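Local coordinates for adhesion and penetration protein autotransporter (Haemophilus influenzae, PDB 3SYJ), which promotes adherence to and invasion of host cells, mediates bacterial aggregation through self-association of its passenger domain, and is probably a serine protease, at residues A[451-462]-A[474-485]; A[491-502]-A[537-545]. One frame throughout, in Å; residues are numbered along the deposited sequence.

Interaction 1. Residues A[451-462]-A[474-485]; sequences LVSGRGTVQLND and GFRGGRLDLNGH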
loop_
_atom_site.group_PDB
_atom_site.type_symbol
_atom_site.label_atom_id
_atom_site.label_comp_id
_atom_site.label_asym_id
_atom_site.label_seq_id
_atom_site.Cartn_x
_atom_site.Cartn_y
_atom_site.Cartn_z
ATOM N N LEU A 451 -8.787 -31.340 39.227
ATOM C CA LEU A 451 -9.897 -31.301 38.282
ATOM C C LEU A 451 -9.860 -32.558 37.399
ATOM O O LEU A 451 -8.831 -32.858 36.788
ATOM C CB LEU A 451 -9.803 -30.050 37.416
ATOM C CG LEU A 451 -10.317 -28.745 38.024
ATOM C CD1 LEU A 451 -9.680 -27.558 37.326
ATOM C CD2 LEU A 451 -11.835 -28.698 37.913
ATOM N N VAL A 452 -10.975 -33.292 37.343
ATOM C CA VAL A 452 -11.037 -34.524 36.561
ATOM C C VAL A 452 -12.361 -34.667 35.824
ATOM O O VAL A 452 -13.389 -34.165 36.277
ATOM C CB VAL A 452 -10.817 -35.787 37.427
ATOM C CG1 VAL A 452 -9.415 -35.802 38.009
ATOM C CG2 VAL A 452 -11.864 -35.875 38.527
ATOM N N SER A 453 -12.302 -35.359 34.686
ATOM C CA SER A 453 -13.464 -35.705 33.856
ATOM C C SER A 453 -13.883 -34.609 32.888
ATOM O O SER A 453 -14.812 -34.788 32.115
ATOM C CB SER A 453 -14.712 -35.961 34.694
ATOM O OG SER A 453 -15.502 -34.786 34.787
ATOM N N GLY A 454 -13.197 -33.474 32.935
ATOM C CA GLY A 454 -13.442 -32.405 31.988
ATOM C C GLY A 454 -14.749 -31.655 32.206
ATOM O O GLY A 454 -15.000 -30.660 31.543
ATOM N N ARG A 455 -15.585 -32.116 33.130
ATOM C CA ARG A 455 -16.880 -31.473 33.360
ATOM C C ARG A 455 -16.799 -30.325 34.365
ATOM O O ARG A 455 -17.697 -29.487 34.436
ATOM C CB ARG A 455 -17.917 -32.490 33.851
ATOM C CG ARG A 455 -18.183 -33.650 32.910
ATOM C CD ARG A 455 -19.010 -34.732 33.618
ATOM N NE ARG A 455 -18.265 -35.307 34.734
ATOM C CZ ARG A 455 -18.776 -36.118 35.654
ATOM N NH1 ARG A 455 -20.063 -36.464 35.612
ATOM N NH2 ARG A 455 -17.994 -36.589 36.621
ATOM N N GLY A 456 -15.729 -30.291 35.149
ATOM C CA GLY A 456 -15.660 -29.395 36.292
ATOM C C GLY A 456 -14.910 -28.091 36.096
ATOM O O GLY A 456 -14.151 -27.927 35.141
ATOM N N THR A 457 -15.136 -27.160 37.024
ATOM C CA THR A 457 -14.480 -25.854 37.017
ATOM C C THR A 457 -14.104 -25.413 38.432
ATOM O O THR A 457 -14.911 -25.483 39.360
ATOM C CB THR A 457 -15.395 -24.761 36.401
ATOM O OG1 THR A 457 -15.633 -25.041 35.016
ATOM C CG2 THR A 457 -14.763 -23.375 36.531
ATOM N N VAL A 458 -12.874 -24.955 38.594
ATOM C CA VAL A 458 -12.480 -24.307 39.828
ATOM C C VAL A 458 -12.334 -22.826 39.536
ATOM O O VAL A 458 -11.590 -22.443 38.639
ATOM C CB VAL A 458 -11.150 -24.861 40.366
ATOM C CG1 VAL A 458 -10.562 -23.915 41.388
ATOM C CG2 VAL A 458 -11.350 -26.260 40.959
ATOM N N GLN A 459 -13.062 -22.005 40.285
ATOM C CA GLN A 459 -13.062 -20.557 40.099
ATOM C C GLN A 459 -12.459 -19.879 41.330
ATOM O O GLN A 459 -12.822 -20.197 42.466
ATOM C CB GLN A 459 -14.492 -20.062 39.859
ATOM C CG GLN A 459 -14.679 -18.549 39.859
ATOM C CD GLN A 459 -16.143 -18.164 39.741
ATOM O OE1 GLN A 459 -16.863 -18.678 38.890
ATOM N NE2 GLN A 459 -16.594 -17.258 40.606
ATOM N N LEU A 460 -11.531 -18.956 41.102
ATOM C CA LEU A 460 -10.841 -18.281 42.197
ATOM C C LEU A 460 -11.543 -16.975 42.562
ATOM O O LEU A 460 -11.675 -16.075 41.729
ATOM C CB LEU A 460 -9.383 -17.991 41.817
ATOM C CG LEU A 460 -8.549 -19.158 41.282
ATOM C CD1 LEU A 460 -7.083 -18.750 41.104
ATOM C CD2 LEU A 460 -8.667 -20.358 42.204
ATOM N N ASN A 461 -11.984 -16.871 43.810
ATOM C CA ASN A 461 -12.559 -15.626 44.299
ATOM C C ASN A 461 -11.674 -14.936 45.326
ATOM O O ASN A 461 -12.130 -14.059 46.046
ATOM C CB ASN A 461 -13.959 -15.853 44.869
ATOM C CG ASN A 461 -15.039 -15.784 43.805
ATOM O OD1 ASN A 461 -16.196 -15.506 44.104
ATOM N ND2 ASN A 461 -14.661 -16.026 42.554
ATOM N N ASP A 462 -10.404 -15.328 45.378
ATOM C CA ASP A 462 -9.454 -14.738 46.319
ATOM C C ASP A 462 -8.041 -15.215 46.014
ATOM O O ASP A 462 -7.847 -16.154 45.233
ATOM C CB ASP A 462 -9.839 -15.094 47.761
ATOM C CG ASP A 462 -9.091 -14.257 48.804
ATOM O OD1 ASP A 462 -8.431 -13.256 48.442
ATOM O OD2 ASP A 462 -9.166 -14.605 50.002
ATOM N N GLY A 474 -6.149 -33.840 36.564
ATOM C CA GLY A 474 -6.072 -35.276 36.401
ATOM C C GLY A 474 -6.671 -35.728 35.084
ATOM O O GLY A 474 -6.723 -34.967 34.122
ATOM N N PHE A 475 -7.120 -36.979 35.058
ATOM C CA PHE A 475 -7.744 -37.596 33.890
ATOM C C PHE A 475 -8.836 -36.712 33.319
ATOM O O PHE A 475 -9.849 -36.479 33.975
ATOM C CB PHE A 475 -8.341 -38.942 34.299
ATOM C CG PHE A 475 -9.078 -39.656 33.202
ATOM C CD1 PHE A 475 -8.384 -40.302 32.194
ATOM C CD2 PHE A 475 -10.469 -39.731 33.208
ATOM C CE1 PHE A 475 -9.060 -40.985 31.190
ATOM C CE2 PHE A 475 -11.157 -40.416 32.203
ATOM C CZ PHE A 475 -10.449 -41.045 31.196
ATOM N N ARG A 476 -8.608 -36.218 32.103
ATOM C CA ARG A 476 -9.557 -35.377 31.352
ATOM C C ARG A 476 -9.718 -33.938 31.880
ATOM O O ARG A 476 -10.457 -33.132 31.314
ATOM C CB ARG A 476 -10.903 -36.078 31.157
ATOM C CG ARG A 476 -10.820 -37.208 30.149
ATOM C CD ARG A 476 -12.143 -37.930 30.016
ATOM N NE ARG A 476 -12.008 -39.106 29.168
ATOM C CZ ARG A 476 -12.967 -40.006 28.988
ATOM N NH1 ARG A 476 -14.138 -39.869 29.603
ATOM N NH2 ARG A 476 -12.754 -41.044 28.194
ATOM N N GLY A 477 -8.994 -33.627 32.948
ATOM C CA GLY A 477 -8.884 -32.262 33.430
ATOM C C GLY A 477 -10.210 -31.573 33.657
ATOM O O GLY A 477 -11.170 -32.193 34.118
ATOM N N GLY A 478 -10.247 -30.289 33.306
ATOM C CA GLY A 478 -11.347 -29.392 33.622
ATOM C C GLY A 478 -10.864 -27.947 33.546
ATOM O O GLY A 478 -9.755 -27.690 33.063
ATOM N N ARG A 479 -11.677 -27.008 34.031
ATOM C CA ARG A 479 -11.348 -25.581 33.898
ATOM C C ARG A 479 -10.889 -24.964 35.200
ATOM O O ARG A 479 -11.591 -25.023 36.207
ATOM C CB ARG A 479 -12.539 -24.776 33.349
ATOM C CG ARG A 479 -12.705 -24.852 31.836
ATOM C CD ARG A 479 -13.998 -24.202 31.343
ATOM N NE ARG A 479 -14.633 -25.020 30.311
ATOM C CZ ARG A 479 -14.191 -25.120 29.062
ATOM N NH1 ARG A 479 -13.120 -24.441 28.684
ATOM N NH2 ARG A 479 -14.814 -25.887 28.187
ATOM N N LEU A 480 -9.699 -24.386 35.180
ATOM C CA LEU A 480 -9.257 -23.520 36.256
ATOM C C LEU A 480 -9.516 -22.096 35.782
ATOM O O LEU A 480 -8.824 -21.594 34.891
ATOM C CB LEU A 480 -7.771 -23.728 36.561
ATOM C CG LEU A 480 -7.139 -22.700 37.505
ATOM C CD1 LEU A 480 -7.888 -22.653 38.828
ATOM C CD2 LEU A 480 -5.648 -22.965 37.739
ATOM N N ASP A 481 -10.543 -21.468 36.348
ATOM C CA ASP A 481 -10.903 -20.093 36.000
ATOM C C ASP A 481 -10.277 -19.125 36.995
ATOM O O ASP A 481 -10.750 -18.984 38.123
ATOM C CB ASP A 481 -12.429 -19.916 35.965
ATOM C CG ASP A 481 -12.848 -18.457 35.809
ATOM O OD1 ASP A 481 -12.070 -17.663 35.239
ATOM O OD2 ASP A 481 -13.962 -18.104 36.257
ATOM N N LEU A 482 -9.209 -18.466 36.558
ATOM C CA LEU A 482 -8.462 -17.531 37.386
ATOM C C LEU A 482 -9.303 -16.332 37.822
ATOM O O LEU A 482 -8.968 -15.646 38.791
ATOM C CB LEU A 482 -7.235 -17.046 36.622
ATOM C CG LEU A 482 -6.287 -18.158 36.184
ATOM C CD1 LEU A 482 -5.106 -17.540 35.504
ATOM C CD2 LEU A 482 -5.854 -18.967 37.393
ATOM N N ASN A 483 -10.382 -16.075 37.090
ATOM C CA ASN A 483 -11.331 -15.043 37.468
ATOM C C ASN A 483 -10.639 -13.767 37.921
ATOM O O ASN A 483 -10.945 -13.236 38.989
ATOM C CB ASN A 483 -12.242 -15.562 38.577
ATOM C CG ASN A 483 -13.338 -14.576 38.946
ATOM O OD1 ASN A 483 -13.720 -13.726 38.139
ATOM N ND2 ASN A 483 -13.849 -14.685 40.172
ATOM N N GLY A 484 -9.691 -13.295 37.114
ATOM C CA GLY A 484 -9.030 -12.028 37.363
ATOM C C GLY A 484 -7.867 -12.094 38.328
ATOM O O GLY A 484 -7.290 -11.069 38.682
ATOM N N HIS A 485 -7.515 -13.296 38.763
ATOM C CA HIS A 485 -6.425 -13.451 39.720
ATOM C C HIS A 485 -5.168 -13.951 39.024
ATOM O O HIS A 485 -5.220 -14.411 37.888
ATOM C CB HIS A 485 -6.830 -14.419 40.831
ATOM C CG HIS A 485 -7.879 -13.879 41.751
ATOM N ND1 HIS A 485 -9.228 -13.978 41.485
ATOM C CD2 HIS A 485 -7.776 -13.233 42.937
ATOM C CE1 HIS A 485 -9.910 -13.416 42.467
ATOM N NE2 HIS A 485 -9.053 -12.959 43.362
HETATM O O HOH W 1 -13.154 -31.357 35.756
HETATM O O HOH W 2 -15.593 -37.388 31.178
HETATM O O HOH W 3 -15.863 -19.688 36.457
#

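Interaction 2. Residues A[491-502]-A[537-545]; sequences RIQNTDEGAMIV and IAYNGWFGE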
loop_
_atom_site.group_PDB
_atom_site.type_symbol
_atom_site.label_atom_id
_atom_site.label_comp_id
_atom_site.label_asym_id
_atom_site.label_seq_id
_atom_site.Cartn_x
_atom_site.Cartn_y
_atom_site.Cartn_z
ATOM N N ARG A 491 5.949 -26.132 38.189
ATOM C CA ARG A 491 5.387 -26.891 37.077
ATOM C C ARG A 491 3.890 -27.094 37.298
ATOM O O ARG A 491 3.424 -27.172 38.440
ATOM C CB ARG A 491 6.091 -28.240 36.896
ATOM C CG ARG A 491 6.119 -29.118 38.127
ATOM C CD ARG A 491 6.827 -30.460 37.852
ATOM N NE ARG A 491 5.870 -31.446 37.384
ATOM C CZ ARG A 491 5.255 -32.320 38.173
ATOM N NH1 ARG A 491 5.517 -32.364 39.472
ATOM N NH2 ARG A 491 4.380 -33.158 37.653
ATOM N N ILE A 492 3.129 -27.164 36.213
ATOM C CA ILE A 492 1.709 -27.459 36.329
ATOM C C ILE A 492 1.512 -28.966 36.209
ATOM O O ILE A 492 1.959 -29.576 35.245
ATOM C CB ILE A 492 0.881 -26.728 35.248
ATOM C CG1 ILE A 492 1.184 -25.227 35.255
ATOM C CG2 ILE A 492 -0.612 -26.946 35.467
ATOM C CD1 ILE A 492 0.610 -24.495 34.055
ATOM N N GLN A 493 0.874 -29.573 37.202
ATOM C CA GLN A 493 0.520 -30.981 37.110
ATOM C C GLN A 493 -0.664 -31.126 36.175
ATOM O O GLN A 493 -1.738 -30.570 36.418
ATOM C CB GLN A 493 0.160 -31.539 38.477
ATOM C CG GLN A 493 1.286 -31.487 39.469
ATOM C CD GLN A 493 0.993 -32.336 40.678
ATOM O OE1 GLN A 493 0.900 -33.555 40.576
ATOM N NE2 GLN A 493 0.834 -31.693 41.834
ATOM N N ASN A 494 -0.461 -31.862 35.094
ATOM C CA ASN A 494 -1.515 -32.063 34.126
ATOM C C ASN A 494 -1.298 -33.400 33.448
ATOM O O ASN A 494 -0.163 -33.851 33.314
ATOM C CB ASN A 494 -1.531 -30.929 33.096
ATOM C CG ASN A 494 -0.290 -30.917 32.226
ATOM O OD1 ASN A 494 0.805 -30.588 32.692
ATOM N ND2 ASN A 494 -0.454 -31.266 30.955
ATOM N N THR A 495 -2.398 -34.021 33.036
ATOM C CA THR A 495 -2.389 -35.352 32.434
ATOM C C THR A 495 -2.616 -35.330 30.919
ATOM O O THR A 495 -2.009 -36.120 30.193
ATOM C CB THR A 495 -3.462 -36.271 33.083
ATOM O OG1 THR A 495 -3.012 -36.704 34.370
ATOM C CG2 THR A 495 -3.714 -37.497 32.221
ATOM N N ASP A 496 -3.485 -34.433 30.445
ATOM C CA ASP A 496 -3.915 -34.458 29.040
ATOM C C ASP A 496 -4.463 -33.111 28.567
ATOM O O ASP A 496 -4.314 -32.104 29.259
ATOM C CB ASP A 496 -4.950 -35.569 28.823
ATOM C CG ASP A 496 -6.115 -35.478 29.787
ATOM O OD1 ASP A 496 -6.609 -34.355 30.009
ATOM O OD2 ASP A 496 -6.542 -36.528 30.318
ATOM N N GLU A 497 -5.096 -33.093 27.393
ATOM C CA GLU A 497 -5.590 -31.841 26.815
ATOM C C GLU A 497 -6.890 -31.351 27.448
ATOM O O GLU A 497 -7.364 -30.266 27.130
ATOM C CB GLU A 497 -5.718 -31.926 25.293
ATOM C CG GLU A 497 -6.103 -33.299 24.779
ATOM C CD GLU A 497 -6.203 -33.358 23.263
ATOM O OE1 GLU A 497 -6.637 -32.360 22.645
ATOM O OE2 GLU A 497 -5.855 -34.416 22.693
ATOM N N GLY A 498 -7.454 -32.141 28.351
ATOM C CA GLY A 498 -8.579 -31.694 29.147
ATOM C C GLY A 498 -8.212 -30.557 30.090
ATOM O O GLY A 498 -9.080 -29.837 30.587
ATOM N N ALA A 499 -6.921 -30.387 30.353
ATOM C CA ALA A 499 -6.475 -29.311 31.228
ATOM C C ALA A 499 -6.716 -27.947 30.579
ATOM O O ALA A 499 -6.226 -27.681 29.484
ATOM C CB ALA A 499 -5.010 -29.483 31.565
ATOM N N MET A 500 -7.466 -27.077 31.252
ATOM C CA MET A 500 -7.695 -25.729 30.736
ATOM C C MET A 500 -7.495 -24.662 31.787
ATOM O O MET A 500 -8.080 -24.714 32.872
ATOM C CB MET A 500 -9.088 -25.593 30.127
ATOM C CG MET A 500 -9.298 -26.466 28.913
ATOM S SD MET A 500 -10.961 -26.406 28.227
ATOM C CE MET A 500 -10.877 -27.832 27.145
ATOM N N ILE A 501 -6.657 -23.689 31.460
ATOM C CA ILE A 501 -6.514 -22.515 32.301
ATOM C C ILE A 501 -7.124 -21.327 31.584
ATOM O O ILE A 501 -6.714 -20.991 30.474
ATOM C CB ILE A 501 -5.062 -22.267 32.666
ATOM C CG1 ILE A 501 -4.513 -23.512 33.375
ATOM C CG2 ILE A 501 -4.932 -21.007 33.529
ATOM C CD1 ILE A 501 -3.230 -23.274 34.122
ATOM N N VAL A 502 -8.123 -20.714 32.214
ATOM C CA VAL A 502 -8.895 -19.646 31.579
ATOM C C VAL A 502 -9.142 -18.473 32.533
ATOM O O VAL A 502 -8.829 -18.547 33.722
ATOM C CB VAL A 502 -10.269 -20.161 31.054
ATOM C CG1 VAL A 502 -10.079 -21.379 30.140
ATOM C CG2 VAL A 502 -11.203 -20.492 32.209
ATOM N N ILE A 537 9.738 -29.410 31.513
ATOM C CA ILE A 537 8.382 -29.568 32.011
ATOM C C ILE A 537 7.450 -29.363 30.840
ATOM O O ILE A 537 7.848 -28.805 29.821
ATOM C CB ILE A 537 8.038 -28.568 33.132
ATOM C CG1 ILE A 537 8.073 -27.127 32.612
ATOM C CG2 ILE A 537 8.981 -28.753 34.302
ATOM C CD1 ILE A 537 7.835 -26.068 33.683
ATOM N N ALA A 538 6.210 -29.815 30.972
ATOM C CA ALA A 538 5.302 -29.762 29.846
ATOM C C ALA A 538 3.884 -29.477 30.293
ATOM O O ALA A 538 3.504 -29.767 31.426
ATOM C CB ALA A 538 5.360 -31.076 29.070
ATOM N N TYR A 539 3.103 -28.903 29.389
ATOM C CA TYR A 539 1.701 -28.662 29.646
ATOM C C TYR A 539 0.913 -29.161 28.444
ATOM O O TYR A 539 1.045 -28.630 27.346
ATOM C CB TYR A 539 1.455 -27.166 29.872
ATOM C CG TYR A 539 0.009 -26.810 30.136
ATOM C CD1 TYR A 539 -0.617 -27.214 31.309
ATOM C CD2 TYR A 539 -0.727 -26.050 29.223
ATOM C CE1 TYR A 539 -1.939 -26.889 31.561
ATOM C CE2 TYR A 539 -2.054 -25.718 29.468
ATOM C CZ TYR A 539 -2.652 -26.142 30.641
ATOM O OH TYR A 539 -3.968 -25.834 30.917
ATOM N N ASN A 540 0.097 -30.187 28.658
ATOM C CA ASN A 540 -0.658 -30.811 27.576
ATOM C C ASN A 540 -1.968 -30.100 27.239
ATOM O O ASN A 540 -2.651 -30.466 26.276
ATOM C CB ASN A 540 -0.979 -32.261 27.942
ATOM C CG ASN A 540 0.249 -33.141 27.977
ATOM O OD1 ASN A 540 1.318 -32.719 28.423
ATOM N ND2 ASN A 540 0.104 -34.377 27.504
ATOM N N GLY A 541 -2.323 -29.089 28.029
ATOM C CA GLY A 541 -3.645 -28.492 27.948
ATOM C C GLY A 541 -3.757 -27.162 27.222
ATOM O O GLY A 541 -2.941 -26.834 26.351
ATOM N N TRP A 542 -4.789 -26.404 27.595
ATOM C CA TRP A 542 -5.115 -25.126 26.971
ATOM C C TRP A 542 -4.881 -23.919 27.883
ATOM O O TRP A 542 -5.083 -23.996 29.099
ATOM C CB TRP A 542 -6.579 -25.116 26.502
ATOM C CG TRP A 542 -6.772 -25.799 25.194
ATOM C CD1 TRP A 542 -6.999 -27.129 24.992
ATOM C CD2 TRP A 542 -6.735 -25.194 23.900
ATOM N NE1 TRP A 542 -7.107 -27.389 23.653
ATOM C CE2 TRP A 542 -6.948 -26.219 22.957
ATOM C CE3 TRP A 542 -6.540 -23.888 23.445
ATOM C CZ2 TRP A 542 -6.977 -25.979 21.582
ATOM C CZ3 TRP A 542 -6.571 -23.646 22.078
ATOM C CH2 TRP A 542 -6.783 -24.690 21.162
ATOM N N PHE A 543 -4.446 -22.817 27.274
ATOM C CA PHE A 543 -4.449 -21.495 27.902
ATOM C C PHE A 543 -5.431 -20.611 27.155
ATOM O O PHE A 543 -5.226 -20.292 25.988
ATOM C CB PHE A 543 -3.060 -20.861 27.857
ATOM C CG PHE A 543 -2.079 -21.491 28.794
ATOM C CD1 PHE A 543 -2.175 -21.275 30.157
ATOM C CD2 PHE A 543 -1.064 -22.299 28.317
ATOM C CE1 PHE A 543 -1.280 -21.856 31.030
ATOM C CE2 PHE A 543 -0.155 -22.885 29.189
ATOM C CZ PHE A 543 -0.263 -22.662 30.546
ATOM N N GLY A 544 -6.512 -20.226 27.819
ATOM C CA GLY A 544 -7.534 -19.429 27.171
ATOM C C GLY A 544 -8.771 -20.267 26.933
ATOM O O GLY A 544 -8.693 -21.491 26.810
ATOM N N GLU A 545 -9.920 -19.611 26.875
ATOM C CA GLU A 545 -11.180 -20.305 26.693
ATOM C C GLU A 545 -11.432 -20.553 25.213
ATOM O O GLU A 545 -11.296 -19.644 24.392
ATOM C CB GLU A 545 -12.319 -19.488 27.298
ATOM C CG GLU A 545 -13.688 -20.109 27.104
ATOM C CD GLU A 545 -13.805 -21.473 27.755
ATOM O OE1 GLU A 545 -13.745 -21.553 29.002
ATOM O OE2 GLU A 545 -13.957 -22.468 27.016
HETATM O O HOH W 4 4.062 -27.649 33.470
HETATM O O HOH W 5 -7.220 -29.956 22.721
#

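Interaction 1. Residues A[451-462]-A[474-485]
Val458 and Leu480 meet across two successive rungs of the passenger domain, and the backbone ladder around them sets the register. Arg479 N donates to Gly456 O, Val458 N to Arg479 O, Asp481 N to Val458 O (2.7 Å) and Leu460 N to Asp481 O. At the corner, where the chain turns through Ser453 and Gly454, Ser453 N reaches Phe475 O at 2.8 Å in an almost straight bond (170°), and Gly454 N comes to Gly477 O from above the carbonyl plane. A water accepts from Gly456 N and lies within bonding distance of Val452 O and Gly477 O.

Side-chain polar contacts line the face of Gln459 and Asp481. These two lie side by side with amide and carboxylate planes 72° apart; one water donates to both Gln459 OE1 and Asp481 OD2, while Lys430 also binds Gln459 OE1 and Asp481 OD1 accepts from His504 N. Beyond the strand, Asn483 ND2 donates to Leu460 O at 3.0 Å. His485 ND1 turns back to Leu482 O in the ring plane, and the ring lays one face against Asp462 O.

Apolar contacts fill the other face. Val458 CG1, anti to its own N (chi1 163°), touches Leu480 CD1 at 3.9 Å, and Leu460 CD1 runs alongside Leu482 to meet its CD2, also at 3.9 Å. Parallel rungs with aliphatic residues stacked on one face are characteristic of the right-handed beta-helix of autotransporter passengers.

Interaction 2. Residues A[491-502]-A[537-545]
Trp542 is gripped through both of its backbone polar atoms. Its N donates to Ala499 O at 2.7 Å, and its O accepts from Ile501 N at 2.9 Å in a nearly linear bond (177°). The hydroxyl of Tyr539 donates to the same Trp542 O at 2.8 Å from the opposite face of the carbonyl plane, so this oxygen has two protein donors. Gly544 N to Ile501 O continues the parallel ladder. Two waters add bridges: one accepts from Trp542 NE1 at the indole edge and donates to Glu497 OE1, a carboxylate oxygen also paired with Arg625; the other links Ile492 N with Ala538 O.

Around this polar core the Tyr539 ring is sandwiched within its own segment. Gly541 N lies over the centre of one face and Phe543 CZ over the other, nearer the rim. With CG anti to the backbone N (chi1 179°), the ring end of Tyr539 comes close to residues 491-502, where Ile501 CG1 stands 3.4 Å from its OH and Ala499 CB 4.0 Å from its CE1. Ile492 CD1 approaches the edge of the Phe543 ring at CZ, 4.1 Å away, while Ile501 runs beside that ring and brings CD1 to CE1 at 3.9 Å. On the other face of the short sheet, Met500 CG and Trp542 CB pack side by side.

Strand 499-502 is thus held between 478-481 and 542-543. Phe473 of strand 471-473 touches Ile492, Ala499 and Ile501, and strand 510-514 closes on Ile492, Ile501 and Phe543 inside the solenoid, with strand 567-575 continuing the stack beyond Tyr539.

Interactions 1 and 2 illustrate how a solenoid grows by repetition: they follow in series along the chain, with centres about 10 Å apart, and strands 478-481 and 499-502 are neighbours that join one to the other. Polar contacts reinforce this shared seam. Arg479 NH1 forms a salt bridge with Glu545 OE2 at 2.7 Å, spanning the intervening rung and passing Met500, while Asp496 OD2 probably accepts a hydrogen bond from Arg476 N, also at 2.7 Å, linking the two corners. Both contacts lie away from Ser218, the active-site serine inferred by similarity, and belong to the beta-helical stalk rather than the protease domain.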